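Local coordinates for aspartate-semialdehyde dehydrogenase 2 (Vibrio cholerae, PDB 2R00), which catalyses the NADPH-dependent reductive dephosphorylation of L-aspartyl-4-phosphate to L-aspartate-semialdehyde, a step on the way to lysine and methionine, at residues Val6-Ala11 and Glu21-Arg26; Ile68-Ala73 and Asn323-Ala328; Lys141-Ala146 and Val248-Arg253. All coordinates share one frame; numbering follows the deposited sequence.

Contact 1. Residues Val6-Ala11 and Glu21-Arg26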
ATOM      1  N   VAL A   6      20.839  34.885  -3.304  1.00 30.40           N
ATOM      2  CA  VAL A   6      20.491  33.515  -2.943  1.00 29.44           C
ATOM      3  C   VAL A   6      21.602  32.538  -3.325  1.00 28.40           C
ATOM      4  O   VAL A   6      22.156  32.602  -4.428  1.00 28.05           O
ATOM      5  CB  VAL A   6      19.161  33.086  -3.617  1.00 29.56           C
ATOM      6  CG1 VAL A   6      18.772  31.660  -3.208  1.00 29.67           C
ATOM      7  CG2 VAL A   6      18.040  34.067  -3.270  1.00 29.17           C
ATOM      8  N   ALA A   7      21.919  31.641  -2.397  1.00 27.28           N
ATOM      9  CA  ALA A   7      22.860  30.553  -2.635  1.00 26.58           C
ATOM     10  C   ALA A   7      22.125  29.222  -2.672  1.00 26.55           C
ATOM     11  O   ALA A   7      21.156  29.008  -1.925  1.00 25.77           O
ATOM     12  CB  ALA A   7      23.937  30.512  -1.544  1.00 26.59           C
ATOM     13  N   ILE A   8      22.598  28.330  -3.536  1.00 26.23           N
ATOM     14  CA  ILE A   8      22.200  26.930  -3.496  1.00 26.55           C
ATOM     15  C   ILE A   8      23.449  26.123  -3.193  1.00 26.77           C
ATOM     16  O   ILE A   8      24.431  26.197  -3.932  1.00 26.78           O
ATOM     17  CB  ILE A   8      21.572  26.452  -4.827  1.00 26.45           C
ATOM     18  CG1 ILE A   8      20.272  27.212  -5.117  1.00 25.94           C
ATOM     19  CG2 ILE A   8      21.298  24.933  -4.785  1.00 26.16           C
ATOM     20  CD1 ILE A   8      19.757  27.027  -6.551  1.00 27.17           C
ATOM     21  N   PHE A   9      23.421  25.377  -2.089  1.00 27.17           N
ATOM     22  CA  PHE A   9      24.537  24.504  -1.716  1.00 27.43           C
ATOM     23  C   PHE A   9      24.185  23.062  -2.046  1.00 27.88           C
ATOM     24  O   PHE A   9      23.165  22.546  -1.605  1.00 27.63           O
ATOM     25  CB  PHE A   9      24.902  24.680  -0.230  1.00 27.77           C
ATOM     26  CG  PHE A   9      26.047  23.809   0.239  1.00 27.67           C
ATOM     27  CD1 PHE A   9      27.115  23.492  -0.609  1.00 28.78           C
ATOM     28  CD2 PHE A   9      26.072  23.329   1.546  1.00 28.10           C
ATOM     29  CE1 PHE A   9      28.178  22.690  -0.164  1.00 28.97           C
ATOM     30  CE2 PHE A   9      27.132  22.540   2.011  1.00 27.22           C
ATOM     31  CZ  PHE A   9      28.184  22.214   1.155  1.00 28.58           C
ATOM     32  N   GLY A  10      25.050  22.417  -2.822  1.00 28.47           N
ATOM     33  CA  GLY A  10      24.743  21.126  -3.419  1.00 29.48           C
ATOM     34  C   GLY A  10      24.168  21.345  -4.807  1.00 30.19           C
ATOM     35  O   GLY A  10      23.305  20.595  -5.258  1.00 30.28           O
ATOM     36  N   ALA A  11      24.672  22.375  -5.485  1.00 30.78           N
ATOM     37  CA  ALA A  11      24.127  22.838  -6.765  1.00 31.66           C
ATOM     38  C   ALA A  11      24.261  21.849  -7.926  1.00 32.16           C
ATOM     39  O   ALA A  11      23.519  21.950  -8.907  1.00 32.54           O
ATOM     40  CB  ALA A  11      24.750  24.162  -7.140  1.00 31.69           C
ATOM     41  N   GLU A  21      15.959  25.491 -11.191  1.00 29.84           N
ATOM     42  CA  GLU A  21      14.804  25.465 -12.111  1.00 31.05           C
ATOM     43  C   GLU A  21      13.524  26.022 -11.502  1.00 30.89           C
ATOM     44  O   GLU A  21      12.759  26.729 -12.176  1.00 31.27           O
ATOM     45  CB  GLU A  21      14.516  24.045 -12.588  1.00 31.21           C
ATOM     46  CG  GLU A  21      15.578  23.452 -13.486  1.00 32.31           C
ATOM     47  CD  GLU A  21      15.298  21.992 -13.825  1.00 33.46           C
ATOM     48  OE1 GLU A  21      16.265  21.263 -14.119  1.00 37.49           O
ATOM     49  OE2 GLU A  21      14.116  21.567 -13.793  1.00 37.44           O
ATOM     50  N   VAL A  22      13.280  25.688 -10.235  1.00 30.27           N
ATOM     51  CA  VAL A  22      12.078  26.143  -9.545  1.00 30.02           C
ATOM     52  C   VAL A  22      12.137  27.645  -9.250  1.00 29.87           C
ATOM     53  O   VAL A  22      11.153  28.337  -9.441  1.00 29.61           O
ATOM     54  CB  VAL A  22      11.763  25.297  -8.272  1.00 30.02           C
ATOM     55  CG1 VAL A  22      10.582  25.881  -7.505  1.00 29.30           C
ATOM     56  CG2 VAL A  22      11.480  23.837  -8.656  1.00 29.41           C
ATOM     57  N   LEU A  23      13.291  28.139  -8.802  1.00 30.11           N
ATOM     58  CA  LEU A  23      13.498  29.576  -8.600  1.00 30.61           C
ATOM     59  C   LEU A  23      13.224  30.372  -9.878  1.00 31.25           C
ATOM     60  O   LEU A  23      12.636  31.458  -9.836  1.00 31.56           O
ATOM     61  CB  LEU A  23      14.922  29.857  -8.100  1.00 30.85           C
ATOM     62  CG  LEU A  23      15.250  29.530  -6.631  1.00 30.79           C
ATOM     63  CD1 LEU A  23      16.764  29.590  -6.377  1.00 30.70           C
ATOM     64  CD2 LEU A  23      14.502  30.446  -5.675  1.00 29.58           C
ATOM     65  N   GLN A  24      13.648  29.821 -11.004  1.00 31.45           N
ATOM     66  CA  GLN A  24      13.399  30.429 -12.305  1.00 32.95           C
ATOM     67  C   GLN A  24      11.899  30.363 -12.675  1.00 33.25           C
ATOM     68  O   GLN A  24      11.258  31.399 -12.891  1.00 33.15           O
ATOM     69  CB  GLN A  24      14.286  29.759 -13.352  1.00 32.78           C
ATOM     70  CG  GLN A  24      14.135  30.304 -14.757  1.00 34.53           C
ATOM     71  CD  GLN A  24      15.124  29.677 -15.698  1.00 35.68           C
ATOM     72  OE1 GLN A  24      16.284  30.070 -15.740  1.00 35.62           O
ATOM     73  NE2 GLN A  24      14.671  28.690 -16.467  1.00 37.33           N
ATOM     74  N   GLU A  25      11.337  29.156 -12.689  1.00 33.71           N
ATOM     75  CA  GLU A  25       9.919  28.955 -13.008  1.00 34.73           C
ATOM     76  C   GLU A  25       8.958  29.781 -12.134  1.00 34.40           C
ATOM     77  O   GLU A  25       7.997  30.369 -12.645  1.00 34.45           O
ATOM     78  CB  GLU A  25       9.568  27.462 -12.987  1.00 34.75           C
ATOM     79  CG  GLU A  25      10.121  26.713 -14.199  1.00 36.79           C
ATOM     80  CD  GLU A  25      10.078  25.195 -14.072  1.00 37.66           C
ATOM     81  OE1 GLU A  25       9.388  24.677 -13.155  1.00 42.88           O
ATOM     82  OE2 GLU A  25      10.732  24.516 -14.906  1.00 41.38           O
ATOM     83  N   ARG A  26       9.231  29.833 -10.830  1.00 33.78           N
ATOM     84  CA  ARG A  26       8.415  30.596  -9.879  1.00 33.73           C
ATOM     85  C   ARG A  26       8.721  32.103  -9.883  1.00 33.61           C
ATOM     86  O   ARG A  26       8.095  32.879  -9.150  1.00 33.04           O
ATOM     87  CB  ARG A  26       8.575  30.030  -8.459  1.00 33.71           C
ATOM     88  CG  ARG A  26       7.971  28.658  -8.258  1.00 34.99           C
ATOM     89  CD  ARG A  26       7.698  28.364  -6.779  1.00 36.29           C
ATOM     90  NE  ARG A  26       6.462  27.599  -6.667  1.00 40.41           N
ATOM     91  CZ  ARG A  26       5.366  27.992  -6.026  1.00 39.82           C
ATOM     92  NH1 ARG A  26       5.321  29.140  -5.364  1.00 38.56           N
ATOM     93  NH2 ARG A  26       4.314  27.197  -6.025  1.00 43.07           N
TER

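Contact 2. Residues Ile68-Ala73 and Asn323-Ala328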
ATOM      1  N   ILE A  68      19.724  34.448   1.715  1.00 28.27           N
ATOM      2  CA  ILE A  68      19.068  33.148   1.909  1.00 27.70           C
ATOM      3  C   ILE A  68      19.862  32.066   1.187  1.00 26.74           C
ATOM      4  O   ILE A  68      20.378  32.283   0.086  1.00 25.94           O
ATOM      5  CB  ILE A  68      17.603  33.165   1.381  1.00 28.02           C
ATOM      6  CG1 ILE A  68      16.746  34.149   2.186  1.00 29.14           C
ATOM      7  CG2 ILE A  68      16.963  31.752   1.421  1.00 28.59           C
ATOM      8  CD1 ILE A  68      15.473  34.570   1.464  1.00 31.40           C
ATOM      9  N   ALA A  69      19.972  30.902   1.816  1.00 25.62           N
ATOM     10  CA  ALA A  69      20.616  29.774   1.160  1.00 25.16           C
ATOM     11  C   ALA A  69      19.692  28.571   1.203  1.00 24.79           C
ATOM     12  O   ALA A  69      19.037  28.338   2.211  1.00 24.63           O
ATOM     13  CB  ALA A  69      21.954  29.450   1.823  1.00 24.70           C
ATOM     14  N   LEU A  70      19.634  27.837   0.096  1.00 24.66           N
ATOM     15  CA  LEU A  70      18.933  26.562   0.028  1.00 24.65           C
ATOM     16  C   LEU A  70      19.990  25.469   0.020  1.00 24.44           C
ATOM     17  O   LEU A  70      20.838  25.433  -0.871  1.00 24.51           O
ATOM     18  CB  LEU A  70      18.056  26.470  -1.242  1.00 24.50           C
ATOM     19  CG  LEU A  70      17.176  27.645  -1.681  1.00 26.25           C
ATOM     20  CD1 LEU A  70      16.479  27.358  -3.017  1.00 27.45           C
ATOM     21  CD2 LEU A  70      16.136  28.004  -0.624  1.00 25.96           C
ATOM     22  N   PHE A  71      19.949  24.589   1.018  1.00 23.82           N
ATOM     23  CA  PHE A  71      20.938  23.514   1.154  1.00 23.66           C
ATOM     24  C   PHE A  71      20.335  22.188   0.721  1.00 23.52           C
ATOM     25  O   PHE A  71      19.261  21.805   1.193  1.00 22.88           O
ATOM     26  CB  PHE A  71      21.377  23.370   2.623  1.00 23.49           C
ATOM     27  CG  PHE A  71      22.470  24.327   3.071  1.00 23.02           C
ATOM     28  CD1 PHE A  71      22.603  25.613   2.526  1.00 23.27           C
ATOM     29  CD2 PHE A  71      23.331  23.954   4.103  1.00 22.93           C
ATOM     30  CE1 PHE A  71      23.614  26.478   2.976  1.00 21.55           C
ATOM     31  CE2 PHE A  71      24.346  24.808   4.553  1.00 23.32           C
ATOM     32  CZ  PHE A  71      24.480  26.078   3.995  1.00 23.18           C
ATOM     33  N   SER A  72      21.026  21.473  -0.154  1.00 24.01           N
ATOM     34  CA  SER A  72      20.628  20.097  -0.465  1.00 24.89           C
ATOM     35  C   SER A  72      21.817  19.245  -0.871  1.00 25.10           C
ATOM     36  O   SER A  72      21.827  18.663  -1.952  1.00 25.10           O
ATOM     37  CB  SER A  72      19.538  20.062  -1.550  1.00 24.87           C
ATOM     38  OG  SER A  72      18.962  18.758  -1.632  1.00 26.76           O
ATOM     39  N   ALA A  73      22.816  19.169   0.008  1.00 25.45           N
ATOM     40  CA  ALA A  73      24.021  18.374  -0.242  1.00 25.46           C
ATOM     41  C   ALA A  73      24.247  17.282   0.808  1.00 25.37           C
ATOM     42  O   ALA A  73      25.365  16.825   0.993  1.00 25.63           O
ATOM     43  CB  ALA A  73      25.243  19.285  -0.343  1.00 25.84           C
ATOM     44  N   ASN A 323       8.770  23.006  -2.220  1.00 24.35           N
ATOM     45  CA  ASN A 323       8.433  23.332  -0.833  1.00 23.90           C
ATOM     46  C   ASN A 323       9.424  24.346  -0.256  1.00 23.72           C
ATOM     47  O   ASN A 323       9.026  25.334   0.381  1.00 23.94           O
ATOM     48  CB  ASN A 323       8.385  22.068   0.039  1.00 23.73           C
ATOM     49  CG  ASN A 323       7.642  22.291   1.338  1.00 24.29           C
ATOM     50  OD1 ASN A 323       6.408  22.315   1.360  1.00 24.25           O
ATOM     51  ND2 ASN A 323       8.385  22.459   2.433  1.00 23.69           N
ATOM     52  N   ALA A 324      10.707  24.088  -0.510  1.00 23.54           N
ATOM     53  CA  ALA A 324      11.828  24.940  -0.104  1.00 24.26           C
ATOM     54  C   ALA A 324      11.723  26.353  -0.661  1.00 24.29           C
ATOM     55  O   ALA A 324      11.948  27.324   0.062  1.00 25.40           O
ATOM     56  CB  ALA A 324      13.145  24.304  -0.550  1.00 23.65           C
ATOM     57  N   VAL A 325      11.394  26.470  -1.946  1.00 24.71           N
ATOM     58  CA  VAL A 325      11.218  27.790  -2.565  1.00 24.71           C
ATOM     59  C   VAL A 325       9.987  28.526  -1.995  1.00 25.31           C
ATOM     60  O   VAL A 325      10.059  29.728  -1.721  1.00 25.62           O
ATOM     61  CB  VAL A 325      11.199  27.696  -4.114  1.00 24.83           C
ATOM     62  CG1 VAL A 325      11.049  29.080  -4.758  1.00 25.65           C
ATOM     63  CG2 VAL A 325      12.477  27.032  -4.612  1.00 25.10           C
ATOM     64  N   GLN A 326       8.885  27.801  -1.773  1.00 25.08           N
ATOM     65  CA  GLN A 326       7.691  28.386  -1.138  1.00 25.60           C
ATOM     66  C   GLN A 326       7.976  28.946   0.253  1.00 25.53           C
ATOM     67  O   GLN A 326       7.413  29.977   0.646  1.00 25.23           O
ATOM     68  CB  GLN A 326       6.585  27.349  -1.010  1.00 26.19           C
ATOM     69  CG  GLN A 326       5.867  27.003  -2.303  1.00 28.12           C
ATOM     70  CD  GLN A 326       4.863  25.889  -2.101  1.00 30.69           C
ATOM     71  OE1 GLN A 326       5.233  24.732  -1.920  1.00 31.63           O
ATOM     72  NE2 GLN A 326       3.582  26.235  -2.125  1.00 32.60           N
ATOM     73  N   ILE A 327       8.830  28.250   1.006  1.00 25.32           N
ATOM     74  CA  ILE A 327       9.312  28.751   2.287  1.00 25.14           C
ATOM     75  C   ILE A 327      10.016  30.089   2.082  1.00 25.37           C
ATOM     76  O   ILE A 327       9.711  31.052   2.780  1.00 25.43           O
ATOM     77  CB  ILE A 327      10.274  27.741   2.990  1.00 25.24           C
ATOM     78  CG1 ILE A 327       9.520  26.460   3.383  1.00 24.72           C
ATOM     79  CG2 ILE A 327      10.918  28.394   4.211  1.00 24.80           C
ATOM     80  CD1 ILE A 327      10.415  25.271   3.763  1.00 24.77           C
ATOM     81  N   ALA A 328      10.946  30.137   1.119  1.00 25.81           N
ATOM     82  CA  ALA A 328      11.725  31.348   0.813  1.00 26.43           C
ATOM     83  C   ALA A 328      10.846  32.520   0.371  1.00 27.27           C
ATOM     84  O   ALA A 328      11.139  33.680   0.677  1.00 27.54           O
ATOM     85  CB  ALA A 328      12.762  31.057  -0.264  1.00 25.85           C
TER

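Contact 3. Residues Lys141-Ala146 and Val248-Arg253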
ATOM      1  N   LYS A 141      -4.324  18.319   5.655  1.00 26.15           N
ATOM      2  CA  LYS A 141      -4.634  19.576   6.336  1.00 27.22           C
ATOM      3  C   LYS A 141      -6.104  20.039   6.233  1.00 27.62           C
ATOM      4  O   LYS A 141      -6.687  20.393   7.265  1.00 28.02           O
ATOM      5  CB  LYS A 141      -3.654  20.692   5.924  1.00 27.20           C
ATOM      6  CG  LYS A 141      -3.752  21.987   6.752  1.00 28.21           C
ATOM      7  CD  LYS A 141      -3.737  21.727   8.258  1.00 31.08           C
ATOM      8  CE  LYS A 141      -3.443  23.006   9.045  1.00 31.90           C
ATOM      9  NZ  LYS A 141      -4.114  24.204   8.477  1.00 31.31           N
ATOM     10  N   PRO A 142      -6.705  20.035   5.018  1.00 28.10           N
ATOM     11  CA  PRO A 142      -8.137  20.379   4.922  1.00 28.95           C
ATOM     12  C   PRO A 142      -9.052  19.471   5.751  1.00 29.62           C
ATOM     13  O   PRO A 142     -10.044  19.943   6.301  1.00 29.86           O
ATOM     14  CB  PRO A 142      -8.441  20.206   3.424  1.00 28.69           C
ATOM     15  CG  PRO A 142      -7.107  20.362   2.756  1.00 28.37           C
ATOM     16  CD  PRO A 142      -6.137  19.742   3.690  1.00 28.15           C
ATOM     17  N   ILE A 143      -8.734  18.180   5.819  1.00 29.95           N
ATOM     18  CA  ILE A 143      -9.480  17.247   6.674  1.00 30.71           C
ATOM     19  C   ILE A 143      -9.252  17.555   8.160  1.00 31.19           C
ATOM     20  O   ILE A 143     -10.201  17.595   8.946  1.00 31.31           O
ATOM     21  CB  ILE A 143      -9.122  15.767   6.365  1.00 30.51           C
ATOM     22  CG1 ILE A 143      -9.373  15.465   4.878  1.00 30.68           C
ATOM     23  CG2 ILE A 143      -9.904  14.829   7.284  1.00 29.85           C
ATOM     24  CD1 ILE A 143      -8.654  14.202   4.327  1.00 30.78           C
ATOM     25  N   TYR A 144      -7.996  17.784   8.536  1.00 31.57           N
ATOM     26  CA  TYR A 144      -7.655  18.159   9.902  1.00 31.85           C
ATOM     27  C   TYR A 144      -8.471  19.378  10.346  1.00 31.97           C
ATOM     28  O   TYR A 144      -9.137  19.348  11.385  1.00 32.12           O
ATOM     29  CB  TYR A 144      -6.158  18.463  10.008  1.00 32.59           C
ATOM     30  CG  TYR A 144      -5.688  18.773  11.410  1.00 32.82           C
ATOM     31  CD1 TYR A 144      -5.499  17.755  12.335  1.00 32.70           C
ATOM     32  CD2 TYR A 144      -5.411  20.085  11.803  1.00 33.59           C
ATOM     33  CE1 TYR A 144      -5.062  18.027  13.622  1.00 33.88           C
ATOM     34  CE2 TYR A 144      -4.970  20.370  13.090  1.00 34.15           C
ATOM     35  CZ  TYR A 144      -4.799  19.331  13.996  1.00 34.88           C
ATOM     36  OH  TYR A 144      -4.362  19.583  15.282  1.00 35.39           O
ATOM     37  N   ASP A 145      -8.426  20.432   9.537  1.00 32.03           N
ATOM     38  CA  ASP A 145      -9.161  21.672   9.793  1.00 32.62           C
ATOM     39  C   ASP A 145     -10.678  21.472   9.981  1.00 32.88           C
ATOM     40  O   ASP A 145     -11.273  21.995  10.937  1.00 33.20           O
ATOM     41  CB  ASP A 145      -8.883  22.669   8.659  1.00 32.61           C
ATOM     42  CG  ASP A 145      -7.459  23.210   8.692  1.00 32.25           C
ATOM     43  OD1 ASP A 145      -6.770  23.004   9.717  1.00 31.96           O
ATOM     44  OD2 ASP A 145      -7.035  23.846   7.703  1.00 31.79           O
ATOM     45  N   ALA A 146     -11.288  20.693   9.088  1.00 32.87           N
ATOM     46  CA  ALA A 146     -12.737  20.482   9.107  1.00 32.71           C
ATOM     47  C   ALA A 146     -13.196  19.657  10.302  1.00 32.71           C
ATOM     48  O   ALA A 146     -14.108  20.070  11.026  1.00 32.96           O
ATOM     49  CB  ALA A 146     -13.208  19.847   7.806  1.00 32.83           C
ATOM     50  N   VAL A 248      -3.153   6.354   2.669  1.00 25.05           N
ATOM     51  CA  VAL A 248      -3.427   7.044   3.936  1.00 25.04           C
ATOM     52  C   VAL A 248      -4.798   6.680   4.481  1.00 25.24           C
ATOM     53  O   VAL A 248      -5.814   6.804   3.782  1.00 24.68           O
ATOM     54  CB  VAL A 248      -3.360   8.608   3.803  1.00 25.28           C
ATOM     55  CG1 VAL A 248      -3.428   9.273   5.186  1.00 25.25           C
ATOM     56  CG2 VAL A 248      -2.104   9.046   3.067  1.00 25.44           C
ATOM     57  N   HIS A 249      -4.817   6.218   5.729  1.00 25.44           N
ATOM     58  CA  HIS A 249      -6.062   6.100   6.468  1.00 26.48           C
ATOM     59  C   HIS A 249      -6.046   7.075   7.641  1.00 26.87           C
ATOM     60  O   HIS A 249      -5.071   7.112   8.402  1.00 27.09           O
ATOM     61  CB  HIS A 249      -6.287   4.676   6.989  1.00 26.30           C
ATOM     62  CG  HIS A 249      -7.492   4.557   7.871  1.00 26.58           C
ATOM     63  ND1 HIS A 249      -8.767   4.390   7.376  1.00 28.23           N
ATOM     64  CD2 HIS A 249      -7.619   4.623   9.218  1.00 27.52           C
ATOM     65  CE1 HIS A 249      -9.623   4.336   8.382  1.00 26.56           C
ATOM     66  NE2 HIS A 249      -8.951   4.478   9.509  1.00 26.07           N
ATOM     67  N   VAL A 250      -7.119   7.853   7.777  1.00 27.45           N
ATOM     68  CA  VAL A 250      -7.261   8.771   8.903  1.00 28.36           C
ATOM     69  C   VAL A 250      -8.528   8.519   9.722  1.00 28.67           C
ATOM     70  O   VAL A 250      -9.612   8.303   9.187  1.00 28.30           O
ATOM     71  CB  VAL A 250      -7.143  10.276   8.485  1.00 28.65           C
ATOM     72  CG1 VAL A 250      -5.787  10.532   7.835  1.00 29.06           C
ATOM     73  CG2 VAL A 250      -8.246  10.692   7.550  1.00 29.27           C
ATOM     74  N   GLU A 251      -8.347   8.511  11.032  1.00 29.20           N
ATOM     75  CA  GLU A 251      -9.434   8.439  11.980  1.00 30.64           C
ATOM     76  C   GLU A 251      -9.690   9.889  12.396  1.00 31.15           C
ATOM     77  O   GLU A 251      -8.818  10.537  12.992  1.00 30.99           O
ATOM     78  CB  GLU A 251      -9.000   7.578  13.165  1.00 30.78           C
ATOM     79  CG  GLU A 251     -10.112   7.006  13.996  1.00 33.45           C
ATOM     80  CD  GLU A 251     -11.036   6.074  13.230  1.00 34.81           C
ATOM     81  OE1 GLU A 251     -12.241   6.142  13.508  1.00 37.97           O
ATOM     82  OE2 GLU A 251     -10.586   5.293  12.363  1.00 35.41           O
ATOM     83  N   THR A 252     -10.852  10.410  12.015  1.00 31.64           N
ATOM     84  CA  THR A 252     -11.195  11.817  12.273  1.00 32.55           C
ATOM     85  C   THR A 252     -11.925  11.964  13.615  1.00 33.45           C
ATOM     86  O   THR A 252     -12.367  10.967  14.199  1.00 33.67           O
ATOM     87  CB  THR A 252     -12.037  12.420  11.125  1.00 32.38           C
ATOM     88  OG1 THR A 252     -13.267  11.700  11.003  1.00 32.37           O
ATOM     89  CG2 THR A 252     -11.284  12.348   9.802  1.00 31.79           C
ATOM     90  N   ARG A 253     -12.027  13.193  14.123  1.00 34.45           N
ATOM     91  CA  ARG A 253     -12.699  13.408  15.411  1.00 35.44           C
ATOM     92  C   ARG A 253     -14.201  13.636  15.220  1.00 35.66           C
ATOM     93  O   ARG A 253     -14.978  13.489  16.159  1.00 35.98           O
ATOM     94  CB  ARG A 253     -12.041  14.537  16.223  1.00 35.44           C
ATOM     95  CG  ARG A 253     -10.581  14.278  16.586  1.00 35.41           C
ATOM     96  CD  ARG A 253     -10.071  15.239  17.662  1.00 36.22           C
ATOM     97  NE  ARG A 253      -8.619  15.152  17.843  1.00 38.04           N
ATOM     98  CZ  ARG A 253      -7.997  14.273  18.631  1.00 38.69           C
ATOM     99  NH1 ARG A 253      -8.685  13.388  19.339  1.00 39.64           N
ATOM    100  NH2 ARG A 253      -6.674  14.284  18.723  1.00 39.61           N
TER

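Contact 1. Residues Val6-Ala11 and Glu21-Arg26
Ile8 and Leu23 reach toward each other tip to tip, and the end methyls meet with Ile8 CD1 3.9 Å from Leu23 CD1. Ile8 holds CG1 beside its backbone N, and from there CD1 runs on outstretched (chi2 167°), which carries the methyl well off the sheet. Leu23 answers with an equally extended CD1 branch, anti to CA (chi2 168°). Val6, two residues back on the same face of the strand, touches the same methyl more loosely: Val6 CG1 lies 4.3 Å from Leu23 CD1. Beta-branched Val6 and Ile8 suit a strand, while the longer leucine suits a helix that must span the gap, since Val6 CA and Leu23 CA are still 9.8 Å apart. Phe28, Phe48 and Val325 also touch Leu23, which adds apolar cover around the methyl pair.

Solvent reaches Glu21 and Glu25 on the helix and Arg26 just past its end; Glu25 and Arg26 form salt bridges with Lys318 and Glu329 of the C-terminal helix.

Strand 4-9 and helix 14-25 begin the first beta-alpha-beta unit of a Rossmann domain. The turn between them starts at Gly10, whose backbone (phi 93°) bends in a way that glycine, with no CB, adopts readily, and it leads into the glycine-rich loop predicted to bind NADP(+). With no hydrogen bond passing between the two segments, their direct contact rests on methyl packing and the exclusion of water rather than on directed polar bonds.

Contact 2. Residues Ile68-Ala73 and Asn323-Ala328
Leu70 extends from strand 68-71 to the surface of the C-terminal helix carrying Ala324, Val325 and Ala328. Its CB points toward the helix but is too far back to touch it, and CG, set beside the backbone N (chi1 -45°), serves as the fork from which two methyls spread. CD1 continues the chain, anti to CA, and ends 4.3 Å from Val325 CG2. CD2 turns to the helix backbone, where the nearest atom is Ala324 O at 4.3 Å; this is packing of a methyl on a carbonyl whose oxygen already accepts the helical bond from Ala328 N. The same CD2 lies 4.6 Å from Ala328 CB and 4.8 Å from Ala324 CB, so it sits between two alanines one helical turn apart.

Strand and helix run nearly antiparallel, their axes at 166° and 9.9 Å apart at closest approach. This is the layered alpha/beta packing of a Rossmann domain, with one of the covering helices supplied by the far end of the chain. Small alanines at the facing positions let the helix backbone settle close to the sheet.

Ile68 meets the next turn: its CD1 comes within 4.5 Å of Ala328 O, while Ile93 on the adjoining strand packs against both residues. Val325, whose side chain leaves the helix obliquely, also touches Val22 and Leu23 of helix 14-25. Two side chains of the helix that do not touch the strand are polar: Asn323 ND2 donates to Val108 O, and Gln326 NE2 to Glu111 OE2.

Contact 3. Residues Lys141-Ala146 and Val248-Arg253
The 141-146 part of helix 131-147 presents Ile143 to the face of the strand through Val248-Glu251 that bears Val250, with Thr252 two residues further on and Ile143 CA 8.0 Å from Thr252 CA. The side chains of Ile143 and Thr252 cross at about a right angle, and the touch is made by their gamma methyls, with Ile143 CG2 3.8 Å from Thr252 CG2. Ile143 CG2 is the branch anti to the backbone N; it also brushes Val250 CG2 at 4.5 Å. Threonine suits this buried place, since its methyl, standing beside the backbone N, can pack on the helix while its hydroxyl bonds to backbone: OG1 is hydrogen-bonded to Ala254 O, two residues on.

Strand alternation sends His249 and Glu251 to the other face. There His249 NE2 makes a weak bond of 3.4 Å to Glu251 OE2, and Arg151 of the second subunit packs on His249 and forms a long, weak ion pair with Glu251. On the outer side of the helix, Lys141 NZ bridges one turn to the syn lone pair of Asp145 OD2 at 3.0 Å.

Val261 of helix 258-267 also touches Ile143, so two helices share this apolar layer. A mixed sheet with helices on one face and subunit contacts on the other is characteristic of the dimerisation domain of this family, related to that of glyceraldehyde-3-phosphate dehydrogenase.

From the N terminus, contact 1 closes first, a short loop of nine residues within the opening beta-alpha-beta unit. Contact 2 opens only after that and closes near the C terminus, spanning 249 residues; contact 3, which closes a loop of 101 residues, lies nested inside it, and none of the three cross. Contacts 1 and 2 adjoin: strands 4-9 and 68-71 are neighbours in one sheet, with Ala7 O 2.8 Å from Leu70 N, and Val22 packs on Val325. Contact 3 belongs to the dimerisation domain, its centre about 28 Å from that of contact 2. The last helix thus brings the chain back from the dimerisation domain to the nucleotide-binding sheet where it began.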